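Local coordinates for protein Cas13d (uncultured Ruminococcus sp, PDB 6IV9) that binds a CRISPR RNA and probably uses its two HEPN domains to mature that RNA and cleave target RNA, at residues 63-68 and 133-138; 157-162 and 175-180; 745-750 and 901-906. The protein carries 2 engineered substitutions. All blocks are in the same frame, centred on the assembly; numbering follows the deposited sequence.

How the contacts relate
The three contacts follow one another along the chain, and the CRISPR RNA runs past all of them. Contact 1 lies far out, its centre about 35 Å from the centre of the chain, where a beta strand meets a loop that holds a magnesium ion and two RNA phosphates. Contact 2, its centre about 22 Å from that of contact 1, packs the two helices that come next in sequence; their nearest atoms stay about 10 Å apart. Contact 3 touches contact 2, with Glu180 C 3.9 Å from His750 NE2, and its Arg903 and Asn906 grip nucleotides A27 and A26 of chain B. Contacts 1 and 3 lie about 29 Å apart, centre to centre.

Contact 1: residues 63-68 and 133-138. With MG (magnesium ion), chain C; nucleotides of chain B.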
# COMPACT_ATOMS: atom_id res chain seq x y z
N ILE A 63 -3.20 2.12 28.62
CA ILE A 63 -2.65 2.13 30.00
C ILE A 63 -1.14 1.92 29.85
O ILE A 63 -0.74 0.84 29.53
CB ILE A 63 -3.27 1.05 30.89
CG1 ILE A 63 -4.79 1.14 30.91
CG2 ILE A 63 -2.68 1.14 32.28
CD1 ILE A 63 -5.44 0.12 31.77
N LEU A 64 -0.37 2.98 30.03
CA LEU A 64 1.10 2.89 29.93
C LEU A 64 1.63 2.42 31.28
O LEU A 64 1.13 2.87 32.28
CB LEU A 64 1.65 4.26 29.52
CG LEU A 64 1.09 4.75 28.19
CD1 LEU A 64 1.47 6.18 27.93
CD2 LEU A 64 1.55 3.86 27.05
N VAL A 65 2.60 1.52 31.25
CA VAL A 65 3.12 0.95 32.51
C VAL A 65 4.60 1.25 32.68
O VAL A 65 5.35 1.09 31.74
CB VAL A 65 2.85 -0.56 32.63
CG1 VAL A 65 3.31 -1.10 33.97
CG2 VAL A 65 1.41 -0.94 32.38
N SER A 66 4.93 1.72 33.86
CA SER A 66 6.33 1.90 34.31
C SER A 66 6.53 0.98 35.52
O SER A 66 5.59 0.29 35.94
CB SER A 66 6.64 3.31 34.65
OG SER A 66 6.24 3.56 35.98
N GLU A 67 7.73 0.95 36.06
CA GLU A 67 7.90 0.02 37.20
C GLU A 67 6.99 0.46 38.35
O GLU A 67 6.31 -0.37 38.89
CB GLU A 67 9.38 -0.08 37.58
CG GLU A 67 9.66 -1.10 38.66
CD GLU A 67 9.43 -2.54 38.23
OE1 GLU A 67 8.82 -2.73 37.16
OE2 GLU A 67 9.84 -3.45 38.95
N ASN A 68 6.92 1.74 38.66
CA ASN A 68 6.14 2.10 39.87
C ASN A 68 4.76 2.69 39.56
O ASN A 68 3.94 2.70 40.45
CB ASN A 68 6.99 2.97 40.79
CG ASN A 68 8.25 2.26 41.25
OD1 ASN A 68 9.35 2.66 40.91
ND2 ASN A 68 8.09 1.20 42.01
N ASN A 133 -6.16 -5.06 35.30
CA ASN A 133 -5.02 -4.19 35.64
C ASN A 133 -3.87 -4.84 34.86
O ASN A 133 -3.60 -5.98 35.09
CB ASN A 133 -4.78 -4.20 37.15
CG ASN A 133 -3.56 -3.44 37.57
OD1 ASN A 133 -2.64 -3.27 36.80
ND2 ASN A 133 -3.54 -2.99 38.81
N PRO A 134 -3.18 -4.13 33.95
CA PRO A 134 -2.16 -4.74 33.10
C PRO A 134 -0.93 -5.29 33.84
O PRO A 134 -0.23 -6.05 33.28
CB PRO A 134 -1.77 -3.66 32.10
CG PRO A 134 -2.23 -2.38 32.72
CD PRO A 134 -3.34 -2.74 33.68
N THR A 135 -0.73 -4.88 35.09
CA THR A 135 0.42 -5.35 35.88
C THR A 135 0.14 -6.72 36.50
O THR A 135 1.04 -7.29 37.07
CB THR A 135 0.78 -4.34 36.97
OG1 THR A 135 -0.30 -4.26 37.89
CG2 THR A 135 1.09 -2.97 36.43
N HIS A 136 -1.08 -7.23 36.36
CA HIS A 136 -1.46 -8.52 36.99
C HIS A 136 -1.32 -9.67 36.00
O HIS A 136 -2.20 -9.84 35.17
CB HIS A 136 -2.88 -8.41 37.52
CG HIS A 136 -3.37 -9.65 38.17
ND1 HIS A 136 -2.86 -10.10 39.33
CD2 HIS A 136 -4.34 -10.51 37.83
CE1 HIS A 136 -3.47 -11.21 39.68
NE2 HIS A 136 -4.37 -11.47 38.78
N ARG A 137 -0.22 -10.41 36.09
CA ARG A 137 0.05 -11.58 35.21
C ARG A 137 0.75 -12.68 36.02
O ARG A 137 1.76 -12.40 36.63
CB ARG A 137 0.88 -11.15 34.00
CG ARG A 137 0.29 -9.98 33.24
CD ARG A 137 1.13 -9.50 32.08
NE ARG A 137 2.54 -9.42 32.37
CZ ARG A 137 3.12 -8.45 33.04
NH1 ARG A 137 2.42 -7.41 33.46
NH2 ARG A 137 4.41 -8.49 33.25
N SER A 138 0.22 -13.89 35.97
CA SER A 138 0.81 -15.00 36.75
C SER A 138 2.15 -15.44 36.16
O SER A 138 2.30 -15.42 34.96
CB SER A 138 -0.13 -16.15 36.86
OG SER A 138 -0.16 -16.82 35.64
MG MG C . 2.97 -11.01 38.11
P G B 6 -2.96 -14.38 33.09
OP1 G B 6 -2.15 -14.49 34.30
OP2 G B 6 -3.55 -15.55 32.52
O5' G B 6 -4.21 -13.45 33.33
C5' G B 6 -4.12 -12.22 34.05
C4' G B 6 -5.47 -11.59 34.20
O4' G B 6 -6.03 -11.30 32.89
C3' G B 6 -6.55 -12.47 34.87
O3' G B 6 -6.49 -12.37 36.28
C2' G B 6 -7.83 -11.83 34.36
O2' G B 6 -8.12 -10.62 35.04
C1' G B 6 -7.45 -11.55 32.91
N9 G B 6 -7.73 -12.64 31.98
C8 G B 6 -6.86 -13.59 31.51
N7 G B 6 -7.42 -14.41 30.66
C5 G B 6 -8.73 -13.97 30.58
C6 G B 6 -9.82 -14.50 29.85
O6 G B 6 -9.83 -15.41 29.05
N1 G B 6 -10.99 -13.79 30.11
C2 G B 6 -11.11 -12.79 31.02
N2 G B 6 -12.33 -12.25 31.15
N3 G B 6 -10.09 -12.27 31.69
C4 G B 6 -8.94 -12.90 31.41
P U B 7 -6.87 -13.65 37.18
OP1 U B 7 -6.49 -13.31 38.56
OP2 U B 7 -6.39 -14.81 36.55
O5' U B 7 -8.41 -13.83 36.92
C5' U B 7 -9.26 -12.84 37.41
C4' U B 7 -10.66 -13.08 36.96
O4' U B 7 -10.72 -12.92 35.53
C3' U B 7 -11.26 -14.46 37.18
O3' U B 7 -11.74 -14.58 38.51
C2' U B 7 -12.42 -14.41 36.21
O2' U B 7 -13.44 -13.52 36.63
C1' U B 7 -11.74 -13.76 35.02
N1 U B 7 -11.09 -14.74 34.15
C2 U B 7 -11.91 -15.34 33.24
O2 U B 7 -13.11 -15.11 33.17
N3 U B 7 -11.28 -16.24 32.43
C4 U B 7 -9.95 -16.57 32.42
O4 U B 7 -9.54 -17.40 31.62
C5 U B 7 -9.17 -15.94 33.44
C6 U B 7 -9.77 -15.09 34.28
O HOH W 1 3.05 -9.20 36.48
O HOH W 2 0.91 -10.38 38.91
O HOH W 3 4.03 -9.61 39.81
O HOH W 4 3.51 -13.01 39.39
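Pro134 lays its ring against two side chains of the edge strand 60-65. Its CG sits 3.6 Å from Ile63 CG2 and 3.9 Å from Val65 CG2, and the Ile63 side chain crosses the ring at about a right angle. Val65 turns CG1 anti to its backbone N (chi1 -176°), which points that methyl at Thr135 CG2, 3.8 Å away, and leaves CG2 for the proline. The join is wholly apolar; Met70 of the adjacent strand 69-75 and Ile115 of strand 114-119, in the second antiparallel sheet, extend it.

Hydrogen bonds within 133-138 shape the loop. Asn133 to His136 is a type I beta turn, and Asn133 OD1 accepts from Thr135 N in an Asx turn; Thr135 OG1, 2.8 Å from the same OD1, approaches from the same face of the amide. Arg137 NH1 then reaches back to Pro134 O in the carbonyl plane, on a lone pair, and a second bond to Pro143 O helps fix the guanidinium.

Polar ligands occupy the far side of the turn. Arg137 O binds the magnesium ion at 2.4 Å, together with Glu140 O and four waters, one of which also donates to Thr135 O. Two phosphates of the CRISPR RNA are held nearby: His136 NE2 donates from the ring edge to OP1 of U7 of chain B at 2.8 Å, and Ser138 N points almost straight (177°) at OP1 of G6 of chain B.

Contact 2: residues 157-162 and 175-180; sequences KRFFGK and NILDIE
Phe159 pushes its ring from the last turn of helix 152-160 against Ile176 on helix 168-197, and these two side chains make the close part of the contact. Phe159 CE2 lies 3.8 Å from Ile176 CG2, while CD2 of the same ring is 3.8 Å from Ile176 CD1. The CD2 and CE2 atoms of the ring thus meet both branches of the isoleucine, approached obliquely, the two side chains sliding past each other in opposite directions. With chi1 at -59°, Ile176 sets CG2 anti to its backbone N and CG1 beside that N, and both arms reach the ring. Leu177 is looser: its CD2 stops 4.3 Å from Phe159 CZ, also meeting the ring obliquely. Around this pair, Tyr550 meets the Phe159 ring with planes at about 30°, and Ile528 of helix 511-535 packs on Ile176.

Away from the ring the segment is exposed, at Lys157 and again at Gly161 and Lys162, and Gly161 leaves the helix with positive phi (83°). Arg158 and Glu180 carry opposite charges but do not pair, NH1 staying 6.0 Å from OE1. These are two consecutive helices joined by a short loop, a helix-loop-helix in which a phenylalanine at the end of the shorter packs on the longer.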
# COMPACT_ATOMS: atom_id res chain seq x y z
N LYS A 157 17.94 -0.99 23.53
CA LYS A 157 19.36 -0.60 23.43
C LYS A 157 19.66 -0.07 22.02
O LYS A 157 20.29 0.95 21.92
CB LYS A 157 20.26 -1.79 23.73
CG LYS A 157 20.22 -2.25 25.17
CD LYS A 157 21.36 -3.18 25.50
CE LYS A 157 20.93 -4.61 25.69
NZ LYS A 157 22.08 -5.53 25.59
N ARG A 158 19.17 -0.73 20.99
CA ARG A 158 19.43 -0.30 19.60
C ARG A 158 18.83 1.08 19.32
O ARG A 158 19.49 1.87 18.67
CB ARG A 158 18.86 -1.36 18.65
CG ARG A 158 18.73 -0.93 17.20
CD ARG A 158 18.01 -1.96 16.34
NE ARG A 158 18.84 -2.68 15.39
CZ ARG A 158 18.59 -3.89 14.91
NH1 ARG A 158 17.55 -4.10 14.13
NH2 ARG A 158 19.41 -4.89 15.19
N PHE A 159 17.62 1.36 19.78
CA PHE A 159 16.98 2.65 19.45
C PHE A 159 17.24 3.75 20.48
O PHE A 159 17.21 4.88 20.08
CB PHE A 159 15.47 2.46 19.29
CG PHE A 159 15.10 1.70 18.05
CD1 PHE A 159 15.12 0.32 18.04
CD2 PHE A 159 14.78 2.36 16.88
CE1 PHE A 159 14.79 -0.38 16.91
CE2 PHE A 159 14.45 1.65 15.74
CZ PHE A 159 14.46 0.28 15.76
N PHE A 160 17.43 3.41 21.75
CA PHE A 160 17.58 4.44 22.80
C PHE A 160 18.91 4.35 23.55
O PHE A 160 19.13 5.19 24.40
CB PHE A 160 16.39 4.39 23.76
CG PHE A 160 15.07 4.77 23.14
CD1 PHE A 160 14.72 6.09 22.96
CD2 PHE A 160 14.18 3.80 22.72
CE1 PHE A 160 13.52 6.43 22.38
CE2 PHE A 160 12.98 4.15 22.14
CZ PHE A 160 12.65 5.46 21.97
N GLY A 161 19.72 3.33 23.30
CA GLY A 161 21.04 3.20 23.95
C GLY A 161 21.00 2.59 25.34
O GLY A 161 22.06 2.42 25.93
N LYS A 162 19.83 2.27 25.86
CA LYS A 162 19.72 1.63 27.19
C LYS A 162 18.37 0.94 27.32
O LYS A 162 17.53 1.16 26.48
CB LYS A 162 19.89 2.67 28.30
CG LYS A 162 19.06 3.92 28.11
CD LYS A 162 19.06 4.80 29.31
CE LYS A 162 18.44 4.13 30.51
NZ LYS A 162 19.27 4.33 31.72
N ASN A 175 6.29 0.48 16.17
CA ASN A 175 5.81 1.36 15.08
C ASN A 175 6.93 1.55 14.04
O ASN A 175 6.62 1.57 12.87
CB ASN A 175 5.22 2.66 15.62
CG ASN A 175 3.78 2.46 16.03
OD1 ASN A 175 2.91 2.41 15.20
ND2 ASN A 175 3.53 2.29 17.30
N ILE A 176 8.17 1.73 14.49
CA ILE A 176 9.31 1.85 13.55
C ILE A 176 9.50 0.53 12.80
O ILE A 176 9.70 0.56 11.63
CB ILE A 176 10.60 2.34 14.23
CG1 ILE A 176 10.42 3.70 14.90
CG2 ILE A 176 11.74 2.35 13.24
CD1 ILE A 176 11.56 4.11 15.77
N LEU A 177 9.36 -0.61 13.48
CA LEU A 177 9.52 -1.91 12.79
C LEU A 177 8.47 -2.06 11.69
O LEU A 177 8.78 -2.63 10.68
CB LEU A 177 9.43 -3.05 13.80
CG LEU A 177 10.48 -3.03 14.90
CD1 LEU A 177 10.35 -4.26 15.78
CD2 LEU A 177 11.87 -2.89 14.33
N ASP A 178 7.25 -1.56 11.93
CA ASP A 178 6.13 -1.59 10.96
C ASP A 178 6.50 -0.77 9.72
O ASP A 178 6.14 -1.16 8.63
CB ASP A 178 4.82 -1.11 11.57
CG ASP A 178 4.21 -2.11 12.53
OD1 ASP A 178 4.61 -3.26 12.48
OD2 ASP A 178 3.35 -1.72 13.31
N ILE A 179 7.16 0.36 9.92
CA ILE A 179 7.59 1.21 8.78
C ILE A 179 8.56 0.38 7.93
O ILE A 179 8.45 0.40 6.73
CB ILE A 179 8.27 2.49 9.30
CG1 ILE A 179 7.25 3.46 9.91
CG2 ILE A 179 9.09 3.15 8.21
CD1 ILE A 179 7.86 4.61 10.64
N GLU A 180 9.49 -0.31 8.57
CA GLU A 180 10.47 -1.12 7.82
C GLU A 180 9.76 -2.29 7.11
O GLU A 180 10.14 -2.57 6.02
CB GLU A 180 11.71 -1.41 8.65
CG GLU A 180 12.41 -0.13 9.04
CD GLU A 180 13.62 -0.28 9.94
OE1 GLU A 180 14.16 -1.35 9.99
OE2 GLU A 180 13.98 0.69 10.59

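Contact 3: residues 745-750 and 901-906. With nucleotides of chain B.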
# COMPACT_ATOMS: atom_id res chain seq x y z
N TYR A 745 4.67 -12.99 2.41
CA TYR A 745 5.90 -13.81 2.49
C TYR A 745 7.15 -12.92 2.55
O TYR A 745 8.09 -13.24 3.23
CB TYR A 745 5.85 -14.95 1.47
CG TYR A 745 4.68 -15.84 1.76
CD1 TYR A 745 3.44 -15.56 1.23
CD2 TYR A 745 4.79 -16.90 2.64
CE1 TYR A 745 2.34 -16.34 1.52
CE2 TYR A 745 3.70 -17.68 2.95
CZ TYR A 745 2.47 -17.40 2.40
OH TYR A 745 1.39 -18.15 2.72
N VAL A 746 7.11 -11.82 1.82
CA VAL A 746 8.22 -10.85 1.82
C VAL A 746 8.36 -10.29 3.24
O VAL A 746 9.45 -10.20 3.70
CB VAL A 746 8.00 -9.72 0.80
CG1 VAL A 746 9.05 -8.66 0.96
CG2 VAL A 746 7.97 -10.26 -0.62
N ILE A 747 7.25 -9.99 3.89
CA ILE A 747 7.31 -9.48 5.29
C ILE A 747 7.93 -10.58 6.16
O ILE A 747 8.77 -10.28 6.98
CB ILE A 747 5.90 -9.11 5.78
CG1 ILE A 747 5.33 -7.90 5.04
CG2 ILE A 747 5.88 -8.93 7.28
CD1 ILE A 747 3.89 -7.65 5.32
N ALA A 748 7.54 -11.82 5.92
CA ALA A 748 8.08 -12.93 6.74
C ALA A 748 9.61 -13.01 6.59
O ALA A 748 10.28 -13.17 7.59
CB ALA A 748 7.40 -14.20 6.34
N ILE A 749 10.13 -12.90 5.37
CA ILE A 749 11.60 -12.96 5.13
C ILE A 749 12.28 -11.77 5.80
O ILE A 749 13.28 -11.95 6.46
CB ILE A 749 11.90 -12.98 3.63
CG1 ILE A 749 11.48 -14.29 2.97
CG2 ILE A 749 13.36 -12.67 3.38
CD1 ILE A 749 12.17 -15.49 3.52
N HIS A 750 11.72 -10.58 5.63
CA HIS A 750 12.32 -9.37 6.22
C HIS A 750 12.41 -9.54 7.74
O HIS A 750 13.43 -9.25 8.29
CB HIS A 750 11.43 -8.17 5.88
CG HIS A 750 11.65 -7.01 6.78
ND1 HIS A 750 12.68 -6.16 6.61
CD2 HIS A 750 11.00 -6.59 7.87
CE1 HIS A 750 12.65 -5.25 7.54
NE2 HIS A 750 11.64 -5.49 8.32
N ILE A 901 4.65 -17.51 16.12
CA ILE A 901 3.55 -18.48 15.90
C ILE A 901 2.39 -17.88 15.10
O ILE A 901 1.93 -18.55 14.22
CB ILE A 901 3.11 -19.08 17.24
CG1 ILE A 901 4.16 -20.06 17.76
CG2 ILE A 901 1.76 -19.74 17.11
CD1 ILE A 901 4.27 -21.29 16.93
N PRO A 902 1.89 -16.67 15.41
CA PRO A 902 0.79 -16.11 14.64
C PRO A 902 1.17 -15.93 13.17
O PRO A 902 0.37 -16.20 12.35
CB PRO A 902 0.51 -14.78 15.35
CG PRO A 902 1.00 -15.02 16.74
CD PRO A 902 2.25 -15.85 16.54
N ARG A 903 2.37 -15.44 12.89
CA ARG A 903 2.77 -15.29 11.48
C ARG A 903 2.83 -16.67 10.83
O ARG A 903 2.22 -16.85 9.81
CB ARG A 903 4.12 -14.58 11.37
CG ARG A 903 4.61 -14.42 9.94
CD ARG A 903 5.83 -13.55 9.73
NE ARG A 903 5.73 -12.22 10.27
CZ ARG A 903 6.46 -11.78 11.28
NH1 ARG A 903 7.39 -12.54 11.79
NH2 ARG A 903 6.25 -10.59 11.78
N PHE A 904 3.44 -17.64 11.50
CA PHE A 904 3.60 -18.99 10.92
C PHE A 904 2.24 -19.63 10.64
O PHE A 904 2.06 -20.18 9.58
CB PHE A 904 4.39 -19.88 11.88
CG PHE A 904 4.48 -21.32 11.47
CD1 PHE A 904 5.32 -21.73 10.46
CD2 PHE A 904 3.71 -22.27 12.10
CE1 PHE A 904 5.40 -23.06 10.09
CE2 PHE A 904 3.77 -23.60 11.72
CZ PHE A 904 4.62 -23.99 10.72
N LYS A 905 1.32 -19.57 11.59
CA LYS A 905 -0.02 -20.14 11.36
C LYS A 905 -0.77 -19.39 10.27
O LYS A 905 -1.33 -20.02 9.41
CB LYS A 905 -0.82 -20.14 12.66
CG LYS A 905 -0.30 -21.11 13.70
CD LYS A 905 -1.30 -21.40 14.77
CE LYS A 905 -2.54 -22.07 14.26
NZ LYS A 905 -3.53 -22.25 15.33
N ASN A 906 -0.72 -18.06 10.29
CA ASN A 906 -1.47 -17.27 9.30
C ASN A 906 -0.94 -17.56 7.89
O ASN A 906 -1.74 -17.59 6.99
CB ASN A 906 -1.47 -15.78 9.62
CG ASN A 906 -2.26 -15.42 10.85
OD1 ASN A 906 -2.90 -16.26 11.44
ND2 ASN A 906 -2.19 -14.16 11.24
P A B 26 3.86 -9.03 15.11
OP1 A B 26 5.17 -9.54 14.67
OP2 A B 26 3.46 -7.61 15.03
O5' A B 26 2.74 -9.77 14.24
C5' A B 26 2.88 -11.12 13.82
C4' A B 26 1.69 -11.52 13.00
O4' A B 26 0.52 -11.44 13.85
C3' A B 26 1.28 -10.64 11.82
O3' A B 26 1.96 -10.99 10.59
C2' A B 26 -0.23 -10.92 11.68
O2' A B 26 -0.57 -11.81 10.59
C1' A B 26 -0.61 -11.55 13.04
N9 A B 26 -1.72 -10.86 13.70
C8 A B 26 -1.69 -9.62 14.30
N7 A B 26 -2.87 -9.20 14.68
C5 A B 26 -3.72 -10.24 14.35
C6 A B 26 -5.10 -10.40 14.46
N6 A B 26 -5.90 -9.51 15.06
N1 A B 26 -5.65 -11.52 13.94
C2 A B 26 -4.85 -12.42 13.39
N3 A B 26 -3.54 -12.35 13.16
C4 A B 26 -3.02 -11.26 13.73
P A B 27 3.01 -10.01 9.89
OP1 A B 27 3.75 -10.85 8.89
OP2 A B 27 3.81 -9.32 10.90
O5' A B 27 2.18 -8.82 9.30
C5' A B 27 1.32 -9.12 8.18
C4' A B 27 0.64 -7.88 7.74
O4' A B 27 -0.17 -8.15 6.60
C3' A B 27 -0.34 -7.30 8.77
O3' A B 27 0.19 -6.14 9.36
C2' A B 27 -1.58 -6.92 7.94
O2' A B 27 -1.98 -5.58 8.17
C1' A B 27 -1.09 -7.14 6.50
N9 A B 27 -2.14 -7.54 5.57
C8 A B 27 -2.42 -6.91 4.39
N7 A B 27 -3.46 -7.38 3.77
C5 A B 27 -3.90 -8.42 4.59
C6 A B 27 -4.96 -9.33 4.47
N6 A B 27 -5.82 -9.34 3.45
N1 A B 27 -5.14 -10.22 5.48
C2 A B 27 -4.27 -10.21 6.50
N3 A B 27 -3.21 -9.44 6.69
C4 A B 27 -3.08 -8.54 5.69
P A B 2 -10.08 -19.16 17.04
OP1 A B 2 -10.48 -20.45 17.56
OP2 A B 2 -10.43 -17.96 17.77
O5' A B 2 -8.51 -19.10 16.89
C5' A B 2 -7.76 -20.18 16.40
C4' A B 2 -6.52 -19.69 15.73
O4' A B 2 -6.78 -18.52 14.93
C3' A B 2 -5.48 -19.22 16.73
O3' A B 2 -4.88 -20.36 17.28
C2' A B 2 -4.62 -18.32 15.87
O2' A B 2 -3.78 -19.05 15.04
C1' A B 2 -5.69 -17.62 15.03
N9 A B 2 -6.16 -16.37 15.62
C8 A B 2 -7.43 -16.05 16.02
N7 A B 2 -7.53 -14.84 16.52
C5 A B 2 -6.24 -14.33 16.42
C6 A B 2 -5.69 -13.09 16.77
N6 A B 2 -6.38 -12.09 17.31
N1 A B 2 -4.37 -12.91 16.55
C2 A B 2 -3.67 -13.91 16.01
N3 A B 2 -4.08 -15.12 15.64
C4 A B 2 -5.39 -15.27 15.88
O HOH W 5 9.62 -14.29 10.14
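Ala748 and Arg903 bring two helices together, their CA atoms 7.5 Å apart: 745-750 belongs to the long helix 713-760, and 901-906 opens the short helix 901-908. Both lie in the C-terminal part of the protein, probably within the second HEPN domain, and here they border the CRISPR RNA. Between the backbones the Arg903 chain packs by its aliphatic part, CD lying 3.8 Å from Ala748 CB. Its CG stands anti to the backbone N (chi1 179°), and a bend at chi3 (-55°) presents NE and NH2 to the phosphate of A27 of chain B. NE bonds OP1 at 2.8 Å in the guanidinium plane and NH2 bonds OP2 at 2.9 Å, while Ile747 CG2 lies against that OP1. A leucine in place of Arg903 would probably leave the A27 phosphate without this paired charge and hydrogen bonding. A water donates to Ala748 O and accepts a weak bond from Arg903 NH1, a tenuous bridge between the helices. Further along, Lys905 NZ donates to O3' of A2 of chain B and is salt-bridged to an RNA phosphate. Asn906 ND2 bonds both sugar and base of A26 of chain B, 2.9 Å from O2' and 3.0 Å from N3.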